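Local structure of glycoside Hydrolase (Bacteroides uniformis, 5TA0) at residues A[85-89]-A[138-142]; A[167-173]-A[225-229]; A[200-205]-A[222-226]; A[243-247]-A[263-267]. The protein probably hydrolyses agarose chains as part of the agarose-degrading pathway of a human gut bacterium, with a cleft that binds neoagarooctaose. One frame throughout, in Å; residues are numbered along the deposited sequence.

Contact 1. Residues A[85-89]-A[138-142]; sequences TGMIK and LCNQF. With GAL (beta-D-galactopyranose), chain C; AAL (3,6-anhydro-alpha-L-galactopyranose), chain B.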
loop_
_atom_site.group_PDB
_atom_site.type_symbol
_atom_site.label_atom_id
_atom_site.label_comp_id
_atom_site.label_asym_id
_atom_site.label_seq_id
_atom_site.Cartn_x
_atom_site.Cartn_y
_atom_site.Cartn_z
ATOM N N THR A 85 -15.499 7.190 -4.163
ATOM C CA THR A 85 -16.162 6.566 -5.310
ATOM C C THR A 85 -17.666 6.762 -5.340
ATOM O O THR A 85 -18.317 6.492 -6.345
ATOM C CB THR A 85 -15.889 5.060 -5.371
ATOM O OG1 THR A 85 -16.651 4.406 -4.351
ATOM C CG2 THR A 85 -14.415 4.739 -5.221
ATOM N N GLY A 86 -18.261 7.208 -4.250
ATOM C CA GLY A 86 -19.709 7.272 -4.154
ATOM C C GLY A 86 -20.361 8.408 -4.912
ATOM O O GLY A 86 -21.443 8.218 -5.477
ATOM N N MET A 87 -19.737 9.584 -4.958
ATOM C CA MET A 87 -20.375 10.699 -5.651
ATOM C C MET A 87 -20.454 10.412 -7.145
ATOM O O MET A 87 -21.519 10.606 -7.773
ATOM C CB MET A 87 -19.634 12.006 -5.400
ATOM C CG MET A 87 -20.343 13.204 -6.036
ATOM S SD MET A 87 -19.589 14.823 -5.798
ATOM C CE MET A 87 -20.089 15.167 -4.140
ATOM N N ILE A 88 -19.354 9.958 -7.732
ATOM C CA ILE A 88 -19.345 9.647 -9.155
ATOM C C ILE A 88 -20.350 8.511 -9.463
ATOM O O ILE A 88 -21.041 8.547 -10.498
ATOM C CB ILE A 88 -17.916 9.428 -9.706
ATOM C CG1 ILE A 88 -17.924 9.399 -11.238
ATOM C CG2 ILE A 88 -17.251 8.180 -9.121
ATOM C CD1 ILE A 88 -16.544 9.390 -11.834
ATOM N N LYS A 89 -20.473 7.526 -8.569
ATOM C CA LYS A 89 -21.455 6.454 -8.794
ATOM C C LYS A 89 -22.870 6.998 -8.817
ATOM O O LYS A 89 -23.658 6.614 -9.671
ATOM C CB LYS A 89 -21.353 5.403 -7.689
ATOM C CG LYS A 89 -22.119 4.132 -8.037
ATOM C CD LYS A 89 -22.016 3.124 -6.908
ATOM C CE LYS A 89 -22.474 1.745 -7.304
ATOM N NZ LYS A 89 -22.593 0.940 -6.051
ATOM N N LEU A 138 -9.617 9.437 -7.152
ATOM C CA LEU A 138 -10.934 9.172 -7.721
ATOM C C LEU A 138 -10.924 7.785 -8.382
ATOM O O LEU A 138 -9.941 7.388 -8.979
ATOM C CB LEU A 138 -11.263 10.277 -8.736
ATOM C CG LEU A 138 -12.666 10.248 -9.354
ATOM C CD1 LEU A 138 -13.778 10.312 -8.305
ATOM C CD2 LEU A 138 -12.847 11.405 -10.342
ATOM N N CYS A 139 -12.029 7.053 -8.237
ATOM C CA CYS A 139 -12.182 5.745 -8.861
ATOM C C CYS A 139 -13.640 5.455 -9.074
ATOM O O CYS A 139 -14.501 5.943 -8.310
ATOM C CB CYS A 139 -11.557 4.678 -7.953
ATOM S SG CYS A 139 -11.461 3.002 -8.630
ATOM N N ASN A 140 -13.942 4.656 -10.095
ATOM C CA ASN A 140 -15.294 4.116 -10.291
ATOM C C ASN A 140 -15.423 2.760 -9.612
ATOM O O ASN A 140 -14.579 1.866 -9.817
ATOM C CB ASN A 140 -15.581 3.922 -11.778
ATOM C CG ASN A 140 -15.663 5.220 -12.518
ATOM O OD1 ASN A 140 -16.662 5.934 -12.420
ATOM N ND2 ASN A 140 -14.577 5.574 -13.205
ATOM N N GLN A 141 -16.518 2.559 -8.877
ATOM C CA GLN A 141 -16.923 1.188 -8.534
ATOM C C GLN A 141 -17.242 0.417 -9.820
ATOM O O GLN A 141 -17.485 0.998 -10.878
ATOM C CB GLN A 141 -18.126 1.211 -7.611
ATOM C CG GLN A 141 -17.814 1.766 -6.241
ATOM C CD GLN A 141 -19.034 1.880 -5.369
ATOM O OE1 GLN A 141 -19.903 0.970 -5.340
ATOM N NE2 GLN A 141 -19.154 3.003 -4.680
ATOM N N PHE A 142 -17.149 -0.900 -9.731
ATOM C CA PHE A 142 -17.273 -1.749 -10.894
ATOM C C PHE A 142 -18.554 -1.514 -11.711
ATOM O O PHE A 142 -18.498 -1.439 -12.945
ATOM C CB PHE A 142 -17.181 -3.224 -10.504
ATOM C CG PHE A 142 -17.233 -4.145 -11.693
ATOM C CD1 PHE A 142 -18.424 -4.777 -12.074
ATOM C CD2 PHE A 142 -16.120 -4.314 -12.494
ATOM C CE1 PHE A 142 -18.462 -5.578 -13.202
ATOM C CE2 PHE A 142 -16.163 -5.106 -13.620
ATOM C CZ PHE A 142 -17.332 -5.748 -13.959
HETATM C C1 GAL C . -18.733 3.256 -1.103
HETATM C C2 GAL C . -19.219 4.701 -1.252
HETATM C C3 GAL C . -20.702 4.853 -0.892
HETATM C C4 GAL C . -21.527 3.794 -1.610
HETATM C C5 GAL C . -20.948 2.412 -1.314
HETATM C C6 GAL C . -21.718 1.278 -1.986
HETATM O O2 GAL C . -18.406 5.512 -0.404
HETATM O O3 GAL C . -21.155 6.189 -1.181
HETATM O O4 GAL C . -21.461 4.005 -3.031
HETATM O O5 GAL C . -19.590 2.348 -1.781
HETATM O O6 GAL C . -21.100 0.012 -1.692
HETATM C C1 AAL B . -14.893 -0.220 -1.486
HETATM C C2 AAL B . -15.190 0.460 -2.838
HETATM C C3 AAL B . -15.696 1.883 -2.662
HETATM C C4 AAL B . -16.848 1.893 -1.683
HETATM C C5 AAL B . -16.107 1.621 -0.413
HETATM C C6 AAL B . -14.918 2.518 -0.554
HETATM O O2 AAL B . -16.194 -0.258 -3.564
HETATM O O3 AAL B . -14.694 2.631 -1.964
HETATM O O4 AAL B . -17.408 3.222 -1.631
HETATM O O5 AAL B . -15.648 0.267 -0.373
HETATM O O HOH W 1 -18.198 4.684 -8.457
#

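Contact 2. Residues A[167-173]-A[225-229]; sequences PFGTASG and FHSTI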
loop_
_atom_site.group_PDB
_atom_site.type_symbol
_atom_site.label_atom_id
_atom_site.label_comp_id
_atom_site.label_asym_id
_atom_site.label_seq_id
_atom_site.Cartn_x
_atom_site.Cartn_y
_atom_site.Cartn_z
ATOM N N PRO A 167 -14.016 2.061 -29.636
ATOM C CA PRO A 167 -13.452 0.922 -28.926
ATOM C C PRO A 167 -14.142 0.705 -27.587
ATOM O O PRO A 167 -14.701 1.638 -27.011
ATOM C CB PRO A 167 -11.973 1.292 -28.731
ATOM C CG PRO A 167 -11.916 2.737 -28.943
ATOM C CD PRO A 167 -12.985 3.078 -29.927
ATOM N N PHE A 168 -14.104 -0.528 -27.123
ATOM C CA PHE A 168 -14.793 -0.911 -25.882
ATOM C C PHE A 168 -14.442 -0.002 -24.720
ATOM O O PHE A 168 -13.288 0.167 -24.366
ATOM C CB PHE A 168 -14.421 -2.333 -25.537
ATOM C CG PHE A 168 -15.152 -2.875 -24.360
ATOM C CD1 PHE A 168 -16.506 -3.134 -24.445
ATOM C CD2 PHE A 168 -14.475 -3.170 -23.166
ATOM C CE1 PHE A 168 -17.182 -3.653 -23.373
ATOM C CE2 PHE A 168 -15.160 -3.681 -22.089
ATOM C CZ PHE A 168 -16.498 -3.939 -22.199
ATOM N N GLY A 169 -15.470 0.600 -24.128
ATOM C CA GLY A 169 -15.313 1.566 -23.062
ATOM C C GLY A 169 -15.357 3.032 -23.456
ATOM O O GLY A 169 -15.201 3.903 -22.599
ATOM N N THR A 170 -15.556 3.349 -24.739
ATOM C CA THR A 170 -15.595 4.746 -25.179
ATOM C C THR A 170 -16.622 5.547 -24.373
ATOM O O THR A 170 -16.290 6.624 -23.863
ATOM C CB THR A 170 -15.842 4.836 -26.687
ATOM O OG1 THR A 170 -14.686 4.305 -27.377
ATOM C CG2 THR A 170 -16.094 6.239 -27.132
ATOM N N ALA A 171 -17.837 5.031 -24.238
ATOM C CA ALA A 171 -18.881 5.777 -23.530
ATOM C C ALA A 171 -18.583 5.899 -22.040
ATOM O O ALA A 171 -18.763 6.960 -21.448
ATOM C CB ALA A 171 -20.242 5.163 -23.751
ATOM N N SER A 172 -18.109 4.827 -21.429
ATOM C CA SER A 172 -17.702 4.851 -20.038
ATOM C C SER A 172 -16.603 5.901 -19.855
ATOM O O SER A 172 -16.654 6.709 -18.912
ATOM C CB SER A 172 -17.158 3.484 -19.613
ATOM O OG SER A 172 -18.184 2.492 -19.677
ATOM N N GLY A 173 -15.635 5.906 -20.773
ATOM C CA GLY A 173 -14.552 6.873 -20.699
ATOM C C GLY A 173 -14.981 8.329 -20.867
ATOM O O GLY A 173 -14.472 9.211 -20.194
ATOM N N PHE A 225 -9.811 -2.114 -22.077
ATOM C CA PHE A 225 -10.698 -1.066 -21.544
ATOM C C PHE A 225 -9.917 0.021 -20.807
ATOM O O PHE A 225 -10.225 1.195 -20.942
ATOM C CB PHE A 225 -11.734 -1.765 -20.660
ATOM C CG PHE A 225 -12.648 -0.881 -19.850
ATOM C CD1 PHE A 225 -13.842 -0.433 -20.390
ATOM C CD2 PHE A 225 -12.403 -0.631 -18.513
ATOM C CE1 PHE A 225 -14.724 0.310 -19.633
ATOM C CE2 PHE A 225 -13.296 0.092 -17.758
ATOM C CZ PHE A 225 -14.459 0.560 -18.315
ATOM N N HIS A 226 -8.888 -0.351 -20.062
ATOM C CA HIS A 226 -8.093 0.638 -19.358
ATOM C C HIS A 226 -7.422 1.651 -20.300
ATOM O O HIS A 226 -7.399 2.837 -20.003
ATOM C CB HIS A 226 -7.030 -0.016 -18.468
ATOM C CG HIS A 226 -7.564 -0.492 -17.151
ATOM N ND1 HIS A 226 -8.408 -1.566 -17.009
ATOM C CD2 HIS A 226 -7.381 -0.005 -15.902
ATOM C CE1 HIS A 226 -8.731 -1.711 -15.734
ATOM N NE2 HIS A 226 -8.101 -0.791 -15.035
ATOM N N SER A 227 -6.867 1.198 -21.414
ATOM C CA SER A 227 -6.267 2.138 -22.381
ATOM C C SER A 227 -7.316 3.096 -22.928
ATOM O O SER A 227 -7.076 4.288 -23.047
ATOM C CB SER A 227 -5.625 1.382 -23.524
ATOM O OG SER A 227 -4.505 0.623 -23.071
ATOM N N THR A 228 -8.500 2.561 -23.227
ATOM C CA THR A 228 -9.570 3.399 -23.761
ATOM C C THR A 228 -10.050 4.418 -22.731
ATOM O O THR A 228 -10.260 5.592 -23.055
ATOM C CB THR A 228 -10.689 2.509 -24.283
ATOM O OG1 THR A 228 -10.150 1.728 -25.376
ATOM C CG2 THR A 228 -11.896 3.332 -24.781
ATOM N N ILE A 229 -10.201 4.007 -21.473
ATOM C CA ILE A 229 -10.591 4.950 -20.429
ATOM C C ILE A 229 -9.542 6.054 -20.263
ATOM O O ILE A 229 -9.885 7.236 -20.191
ATOM C CB ILE A 229 -10.886 4.271 -19.071
ATOM C CG1 ILE A 229 -12.024 3.248 -19.196
ATOM C CG2 ILE A 229 -11.221 5.309 -18.011
ATOM C CD1 ILE A 229 -13.345 3.749 -19.734
HETATM O O HOH W 2 -10.975 -0.785 -25.300
#

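Contact 3. Residues A[200-205]-A[222-226]; sequences VINEPL and LFEFH. With GAL (beta-D-galactopyranose), chain D; AAL (3,6-anhydro-alpha-L-galactopyranose), chain E.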
loop_
_atom_site.group_PDB
_atom_site.type_symbol
_atom_site.label_atom_id
_atom_site.label_comp_id
_atom_site.label_asym_id
_atom_site.label_seq_id
_atom_site.Cartn_x
_atom_site.Cartn_y
_atom_site.Cartn_z
ATOM N N VAL A 200 -9.009 3.739 -12.839
ATOM C CA VAL A 200 -10.076 3.450 -13.808
ATOM C C VAL A 200 -11.293 2.814 -13.129
ATOM O O VAL A 200 -12.434 3.293 -13.249
ATOM C CB VAL A 200 -9.531 2.578 -14.966
ATOM C CG1 VAL A 200 -10.653 2.039 -15.852
ATOM C CG2 VAL A 200 -8.531 3.401 -15.796
ATOM N N ILE A 201 -11.049 1.708 -12.436
ATOM C CA ILE A 201 -12.167 0.876 -11.943
ATOM C C ILE A 201 -11.732 0.024 -10.768
ATOM O O ILE A 201 -10.648 -0.570 -10.782
ATOM C CB ILE A 201 -12.768 0.049 -13.111
ATOM C CG1 ILE A 201 -14.092 -0.618 -12.731
ATOM C CG2 ILE A 201 -11.757 -0.949 -13.662
ATOM C CD1 ILE A 201 -14.767 -1.274 -13.889
ATOM N N ASN A 202 -12.577 -0.061 -9.750
ATOM C CA ASN A 202 -12.238 -0.783 -8.526
ATOM C C ASN A 202 -12.396 -2.305 -8.640
ATOM O O ASN A 202 -13.476 -2.788 -8.996
ATOM C CB ASN A 202 -13.146 -0.283 -7.403
ATOM C CG ASN A 202 -12.765 -0.819 -6.051
ATOM O OD1 ASN A 202 -11.715 -0.489 -5.520
ATOM N ND2 ASN A 202 -13.640 -1.648 -5.459
ATOM N N GLU A 203 -11.329 -3.071 -8.358
ATOM C CA GLU A 203 -11.389 -4.540 -8.215
ATOM C C GLU A 203 -12.200 -5.234 -9.317
ATOM O O GLU A 203 -13.140 -5.996 -9.063
ATOM C CB GLU A 203 -11.925 -4.882 -6.821
ATOM C CG GLU A 203 -11.035 -4.328 -5.713
ATOM C CD GLU A 203 -11.355 -4.801 -4.321
ATOM O OE1 GLU A 203 -12.480 -5.280 -4.103
ATOM O OE2 GLU A 203 -10.468 -4.616 -3.444
ATOM N N PRO A 204 -11.812 -5.004 -10.578
ATOM C CA PRO A 204 -12.639 -5.480 -11.674
ATOM C C PRO A 204 -12.666 -6.979 -11.895
ATOM O O PRO A 204 -13.715 -7.503 -12.276
ATOM C CB PRO A 204 -12.082 -4.743 -12.889
ATOM C CG PRO A 204 -10.632 -4.492 -12.540
ATOM C CD PRO A 204 -10.688 -4.181 -11.057
ATOM N N LEU A 205 -11.539 -7.659 -11.717
ATOM C CA LEU A 205 -11.493 -9.107 -11.911
ATOM C C LEU A 205 -12.198 -9.869 -10.824
ATOM O O LEU A 205 -12.662 -10.976 -11.082
ATOM C CB LEU A 205 -10.075 -9.631 -12.159
ATOM C CG LEU A 205 -9.460 -9.107 -13.472
ATOM C CD1 LEU A 205 -8.085 -9.729 -13.666
ATOM C CD2 LEU A 205 -10.330 -9.368 -14.702
ATOM N N LEU A 222 -10.843 -6.366 -20.334
ATOM C CA LEU A 222 -10.765 -5.403 -19.239
ATOM C C LEU A 222 -9.466 -4.600 -19.308
ATOM O O LEU A 222 -9.444 -3.379 -19.086
ATOM C CB LEU A 222 -10.857 -6.117 -17.904
ATOM C CG LEU A 222 -10.394 -5.276 -16.721
ATOM C CD1 LEU A 222 -11.458 -4.259 -16.338
ATOM C CD2 LEU A 222 -10.044 -6.194 -15.573
ATOM N N PHE A 223 -8.368 -5.270 -19.657
ATOM C CA PHE A 223 -7.101 -4.536 -19.801
ATOM C C PHE A 223 -7.140 -3.526 -20.948
ATOM O O PHE A 223 -6.682 -2.380 -20.793
ATOM C CB PHE A 223 -5.936 -5.535 -19.883
ATOM C CG PHE A 223 -5.838 -6.447 -18.708
ATOM C CD1 PHE A 223 -6.294 -6.071 -17.436
ATOM C CD2 PHE A 223 -5.282 -7.718 -18.838
ATOM C CE1 PHE A 223 -6.187 -6.913 -16.365
ATOM C CE2 PHE A 223 -5.170 -8.566 -17.759
ATOM C CZ PHE A 223 -5.628 -8.164 -16.507
ATOM N N GLU A 224 -7.693 -3.944 -22.103
ATOM C CA GLU A 224 -7.885 -3.042 -23.248
ATOM C C GLU A 224 -8.726 -1.844 -22.814
ATOM O O GLU A 224 -8.396 -0.703 -23.141
ATOM C CB GLU A 224 -8.577 -3.728 -24.465
ATOM C CG GLU A 224 -7.687 -4.619 -25.347
ATOM C CD GLU A 224 -8.383 -5.267 -26.562
ATOM O OE1 GLU A 224 -9.401 -4.735 -27.054
ATOM O OE2 GLU A 224 -7.897 -6.336 -26.951
ATOM N N PHE A 225 -9.811 -2.114 -22.077
ATOM C CA PHE A 225 -10.698 -1.066 -21.544
ATOM C C PHE A 225 -9.917 0.021 -20.807
ATOM O O PHE A 225 -10.225 1.195 -20.942
ATOM C CB PHE A 225 -11.734 -1.765 -20.660
ATOM C CG PHE A 225 -12.648 -0.881 -19.850
ATOM C CD1 PHE A 225 -13.842 -0.433 -20.390
ATOM C CD2 PHE A 225 -12.403 -0.631 -18.513
ATOM C CE1 PHE A 225 -14.724 0.310 -19.633
ATOM C CE2 PHE A 225 -13.296 0.092 -17.758
ATOM C CZ PHE A 225 -14.459 0.560 -18.315
ATOM N N HIS A 226 -8.888 -0.351 -20.062
ATOM C CA HIS A 226 -8.093 0.638 -19.358
ATOM C C HIS A 226 -7.422 1.651 -20.300
ATOM O O HIS A 226 -7.399 2.837 -20.003
ATOM C CB HIS A 226 -7.030 -0.016 -18.468
ATOM C CG HIS A 226 -7.564 -0.492 -17.151
ATOM N ND1 HIS A 226 -8.408 -1.566 -17.009
ATOM C CD2 HIS A 226 -7.381 -0.005 -15.902
ATOM C CE1 HIS A 226 -8.731 -1.711 -15.734
ATOM N NE2 HIS A 226 -8.101 -0.791 -15.035
HETATM C C1 GAL D . -14.112 -4.939 -0.450
HETATM C C2 GAL D . -14.186 -3.705 -1.335
HETATM C C3 GAL D . -14.530 -2.424 -0.596
HETATM C C4 GAL D . -15.495 -2.641 0.564
HETATM C C5 GAL D . -15.138 -3.836 1.405
HETATM C C6 GAL D . -16.100 -4.128 2.572
HETATM O O2 GAL D . -12.929 -3.498 -1.964
HETATM O O3 GAL D . -15.152 -1.619 -1.609
HETATM O O4 GAL D . -16.812 -2.819 0.011
HETATM O O5 GAL D . -15.164 -4.955 0.520
HETATM O O6 GAL D . -16.144 -3.075 3.551
HETATM C C1 AAL E . -14.543 -10.171 -0.716
HETATM C C2 AAL E . -15.700 -9.251 -0.324
HETATM C C3 AAL E . -15.552 -7.960 -1.087
HETATM C C4 AAL E . -14.249 -7.284 -0.763
HETATM C C5 AAL E . -13.325 -8.200 -1.512
HETATM C C6 AAL E . -14.029 -8.324 -2.843
HETATM O O2 AAL E . -15.686 -8.980 1.084
HETATM O O3 AAL E . -15.429 -8.266 -2.490
HETATM O O4 AAL E . -14.236 -6.017 -1.381
HETATM O O5 AAL E . -13.305 -9.445 -0.810
HETATM O O HOH W 3 -8.458 0.321 -12.367
#

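Contact 4. Residues A[243-247]-A[263-267]; sequences GGYCT and RWKQF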
loop_
_atom_site.group_PDB
_atom_site.type_symbol
_atom_site.label_atom_id
_atom_site.label_comp_id
_atom_site.label_asym_id
_atom_site.label_seq_id
_atom_site.Cartn_x
_atom_site.Cartn_y
_atom_site.Cartn_z
ATOM N N GLY A 243 -4.602 5.315 -13.817
ATOM C CA GLY A 243 -3.950 4.080 -13.437
ATOM C C GLY A 243 -4.902 2.895 -13.315
ATOM O O GLY A 243 -6.117 3.026 -13.344
ATOM N N GLY A 244 -4.281 1.723 -13.141
ATOM C CA GLY A 244 -5.028 0.468 -13.035
ATOM C C GLY A 244 -4.121 -0.667 -12.603
ATOM O O GLY A 244 -2.922 -0.453 -12.404
ATOM N N TYR A 245 -4.652 -1.876 -12.446
ATOM C CA TYR A 245 -6.064 -2.206 -12.625
ATOM C C TYR A 245 -6.834 -2.321 -11.322
ATOM O O TYR A 245 -7.978 -2.733 -11.335
ATOM C CB TYR A 245 -6.281 -3.409 -13.545
ATOM C CG TYR A 245 -5.919 -4.801 -13.046
ATOM C CD1 TYR A 245 -6.812 -5.564 -12.295
ATOM C CD2 TYR A 245 -4.713 -5.396 -13.408
ATOM C CE1 TYR A 245 -6.490 -6.870 -11.919
ATOM C CE2 TYR A 245 -4.399 -6.682 -13.022
ATOM C CZ TYR A 245 -5.295 -7.421 -12.296
ATOM O OH TYR A 245 -4.967 -8.707 -11.948
ATOM N N CYS A 246 -6.213 -1.906 -10.204
ATOM C CA CYS A 246 -6.852 -1.807 -8.886
ATOM C C CYS A 246 -7.248 -3.187 -8.389
ATOM O O CYS A 246 -8.401 -3.460 -8.069
ATOM C CB CYS A 246 -8.005 -0.807 -8.925
ATOM S SG CYS A 246 -8.605 -0.281 -7.336
ATOM N N THR A 247 -6.255 -4.061 -8.363
ATOM C CA THR A 247 -6.444 -5.498 -8.142
ATOM C C THR A 247 -6.901 -5.843 -6.729
ATOM O O THR A 247 -6.247 -5.490 -5.763
ATOM C CB THR A 247 -5.090 -6.178 -8.411
ATOM O OG1 THR A 247 -4.573 -5.670 -9.659
ATOM C CG2 THR A 247 -5.211 -7.701 -8.426
ATOM N N ARG A 263 -2.906 -12.373 -16.061
ATOM C CA ARG A 263 -3.441 -11.152 -15.460
ATOM C C ARG A 263 -2.398 -10.030 -15.498
ATOM O O ARG A 263 -2.298 -9.354 -16.524
ATOM C CB ARG A 263 -4.034 -11.449 -14.089
ATOM C CG ARG A 263 -5.169 -12.445 -14.156
ATOM C CD ARG A 263 -5.797 -12.597 -12.807
ATOM N NE ARG A 263 -6.777 -13.671 -12.807
ATOM C CZ ARG A 263 -7.819 -13.749 -11.984
ATOM N NH1 ARG A 263 -8.109 -12.782 -11.134
ATOM N NH2 ARG A 263 -8.632 -14.802 -12.059
ATOM N N TRP A 264 -1.611 -9.840 -14.440
ATOM C CA TRP A 264 -0.638 -8.727 -14.428
ATOM C C TRP A 264 0.334 -8.713 -15.609
ATOM O O TRP A 264 0.636 -7.636 -16.147
ATOM C CB TRP A 264 0.086 -8.583 -13.066
ATOM C CG TRP A 264 -0.641 -7.577 -12.211
ATOM C CD1 TRP A 264 -1.630 -7.825 -11.307
ATOM C CD2 TRP A 264 -0.521 -6.167 -12.302
ATOM N NE1 TRP A 264 -2.097 -6.640 -10.770
ATOM C CE2 TRP A 264 -1.441 -5.609 -11.380
ATOM C CE3 TRP A 264 0.314 -5.313 -13.033
ATOM C CZ2 TRP A 264 -1.614 -4.238 -11.246
ATOM C CZ3 TRP A 264 0.150 -3.948 -12.877
ATOM C CH2 TRP A 264 -0.794 -3.429 -11.979
ATOM N N LYS A 265 0.812 -9.880 -16.048
ATOM C CA LYS A 265 1.673 -9.909 -17.231
ATOM C C LYS A 265 0.955 -9.281 -18.439
ATOM O O LYS A 265 1.520 -8.447 -19.151
ATOM C CB LYS A 265 2.144 -11.337 -17.538
ATOM C CG LYS A 265 3.148 -11.457 -18.694
ATOM C CD LYS A 265 2.418 -11.892 -19.970
ATOM C CE LYS A 265 3.266 -12.514 -21.087
ATOM N NZ LYS A 265 4.159 -11.608 -21.823
ATOM N N GLN A 266 -0.278 -9.717 -18.688
ATOM C CA GLN A 266 -1.069 -9.203 -19.792
ATOM C C GLN A 266 -1.438 -7.749 -19.633
ATOM O O GLN A 266 -1.468 -7.015 -20.623
ATOM C CB GLN A 266 -2.350 -10.037 -19.996
ATOM C CG GLN A 266 -2.135 -11.520 -20.270
ATOM C CD GLN A 266 -1.230 -11.794 -21.450
ATOM O OE1 GLN A 266 -1.270 -11.098 -22.466
ATOM N NE2 GLN A 266 -0.370 -12.784 -21.299
ATOM N N PHE A 267 -1.749 -7.313 -18.404
ATOM C CA PHE A 267 -2.076 -5.916 -18.199
ATOM C C PHE A 267 -0.878 -5.006 -18.533
ATOM O O PHE A 267 -1.019 -4.009 -19.234
ATOM C CB PHE A 267 -2.535 -5.663 -16.773
ATOM C CG PHE A 267 -2.873 -4.226 -16.489
ATOM C CD1 PHE A 267 -3.930 -3.591 -17.105
ATOM C CD2 PHE A 267 -2.130 -3.499 -15.572
ATOM C CE1 PHE A 267 -4.264 -2.275 -16.813
ATOM C CE2 PHE A 267 -2.441 -2.177 -15.298
ATOM C CZ PHE A 267 -3.496 -1.563 -15.905
HETATM O O HOH W 4 -6.325 -10.425 -10.284
#

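Contact 1. Residues A[85-89]-A[138-142]
Gln141 lays its extended side chain across Thr85 and Lys89, so that its amide lies between a hydroxyl and an ammonium group. NE2 donates to Thr85 OG1 at 2.9 Å (angle at the hydrogen 153°), with the hydroxyl tilted somewhat from the amide plane. The same NE2 donates to O4 of the galactose of chain C at 3.0 Å, in a straighter bond (164°). At the other end of the amide, Lys89 NZ gives a hydrogen bond to OE1 at 2.8 Å from above the carbonyl plane. The lysine reaches there on a fully extended chain. With alanine in place of Gln141, the galactose O4 and the Lys89 ammonium would probably lose their amide mate. Thr85 places OG1 between its backbone N and carbonyl carbon (chi1 74°), which turns the hydroxyl to the glutamine, while CG2 packs on Cys139 O at 3.3 Å. That buried carbonyl has no hydrogen-bonding partner in the model. Deeper in, Ile88 CD1 rests 3.5 Å from Asn140 OD1, and Asn140 ND2 is held by Val200 O. A water links Thr85 O to Gln141 N. Thr85, Gly86 and Gln141 belong to the glycan pocket. The start of helix 86-94 and the end of strand 134-140 thus meet at the C-terminal ends of the parallel barrel strands, where such folds carry their active-site and substrate-binding residues.

Contact 2. Residues A[167-173]-A[225-229]
This is a buried, mostly apolar contact between two outer helices of the alpha/beta barrel. The start of helix 170-183, with the type II turn from Pro167 to Thr170, packs on the middle of helix 219-236. No direct hydrogen bond crosses it. The rings of Phe168 and Phe225 meet obliquely, centroids 5.8 Å apart and planes at 53°. Phe168 also has a cation-pi partner in Lys221. Phe225 holds its CG anti to the backbone N (chi1 172°), which carries CD1 to within 3.6 Å of Gly169 CA. A side chain on Gly169 would collide with that ring, and at the positive phi of Gly169 a CB would also press on the carbonyl O of Phe168. Ile229 CG1 sits over the centre of one face of Phe225. Cutting Phe225 back to alanine is likely to open a gap beside Gly169 and set the Phe168 ring freer to turn. Thr228 CG2 packs on Phe168 O, and a water joins that oxygen to Thr228 OG1. The turn itself is pinned by Pro167 O, which accepts from both Thr170 N and Thr170 OG1, the hydroxyl on a lone pair at 2.7 Å. Ile229 CD1 ends 3.3 Å from Gly173 N and 3.4 Å from Gly169 O.

Contact 3. Residues A[200-205]-A[222-226]
With CG1 opposite its backbone N (chi1 169°), Val200 sets that methyl over one face of the His226 ring, whose own CG stands beside its backbone N (chi1 -81°). Val200 CG1 lies 4.0 Å from the centroid of the His226 ring, a CH-pi contact. It also meets Phe225 CE2. Ile201 CG2 comes obliquely to His226 CE1 at 3.7 Å. Two in-plane partners hold the imidazole. ND1 donates to Leu222 O at 2.9 Å in a nearly straight bond (175°), and NE2 meets a water that accepts from Ile201 N. Leu222 O also takes His226 N, from the other face of its carbonyl plane. Further on, Pro204 CG and the Leu205 side chain pack on Leu222, which was deposited in two conformers, so its close carbon contact with Leu205 is doubtful. Leu205 CD1 touches the Phe223 ring. This helix packing backs the turn at Asn202 and Glu203, where Glu203 OE1 lies 2.8 Å from O2 of the galactose of chain D. Together with Gln325, probably the engineered position, Glu203 lines the glycan cleft of the barrel.

Contact 4. Residues A[243-247]-A[263-267]
A cis peptide joins Gly244 to Tyr245 near the end of strand 242-247, and Tyr245 CA lies 7.8 Å from Phe267 CA, the nearest CA pair of the two segments. Tyr245 carries the contact. Its CG lies between the backbone N and the carbonyl carbon (chi1 72°), which puts CE2 over one face of Trp264 and Phe267 at the edge of the tyrosine ring. It makes an offset stack with the five-membered ring of Trp264, centroids 4.5 Å apart and planes at 28°. CD2 and CB lie over the face of Phe267, with ring planes at 75°. Trp264 NE1 donates to Thr247 OG1 at 2.9 Å, with the hydroxyl tilted somewhat from the indole plane. Thr247 OG1 also lies over the centre of the Tyr245 ring, 3.1 Å above its plane. Gly244 O approaches Phe267 CE2 at 3.4 Å; a side chain on Gly244 would be tight against this ring. A water joins Tyr245 OH to Arg263 NH1, which forms a salt bridge with Asp210. The cluster lies between strand 242-247 and the start of helix 264-271. Phe223 and His226 of helix 219-236 extend it, Pro204 and Leu205 of helix 204-210 touch Tyr245, and Phe278 of strand 277-285 meets Trp264.

From the N terminus, contact 1 comes first. It closes a loop of 48 residues and ties helix 86-94 to strand 134-140. Contact 2 opens next, with helix 170-183, and closes on helix 219-236. Contact 3 opens within that loop, after strand 197-199, and ends on the same helix, so the two share Phe225 and His226. Contact 4 follows in series, from strand 242-247 to helix 264-271. Contact 3 closes 16 residues and contact 4 closes 15. Neighbours join directly: Asn140 of contact 1 bonds to the backbone at Asn202, and Glu203 N to Cys246 O of contact 4. Ile229 CG1 of contact 2 packs on Val200 CG1 of contact 3. Together they bind successive strands and helices of the barrel wall.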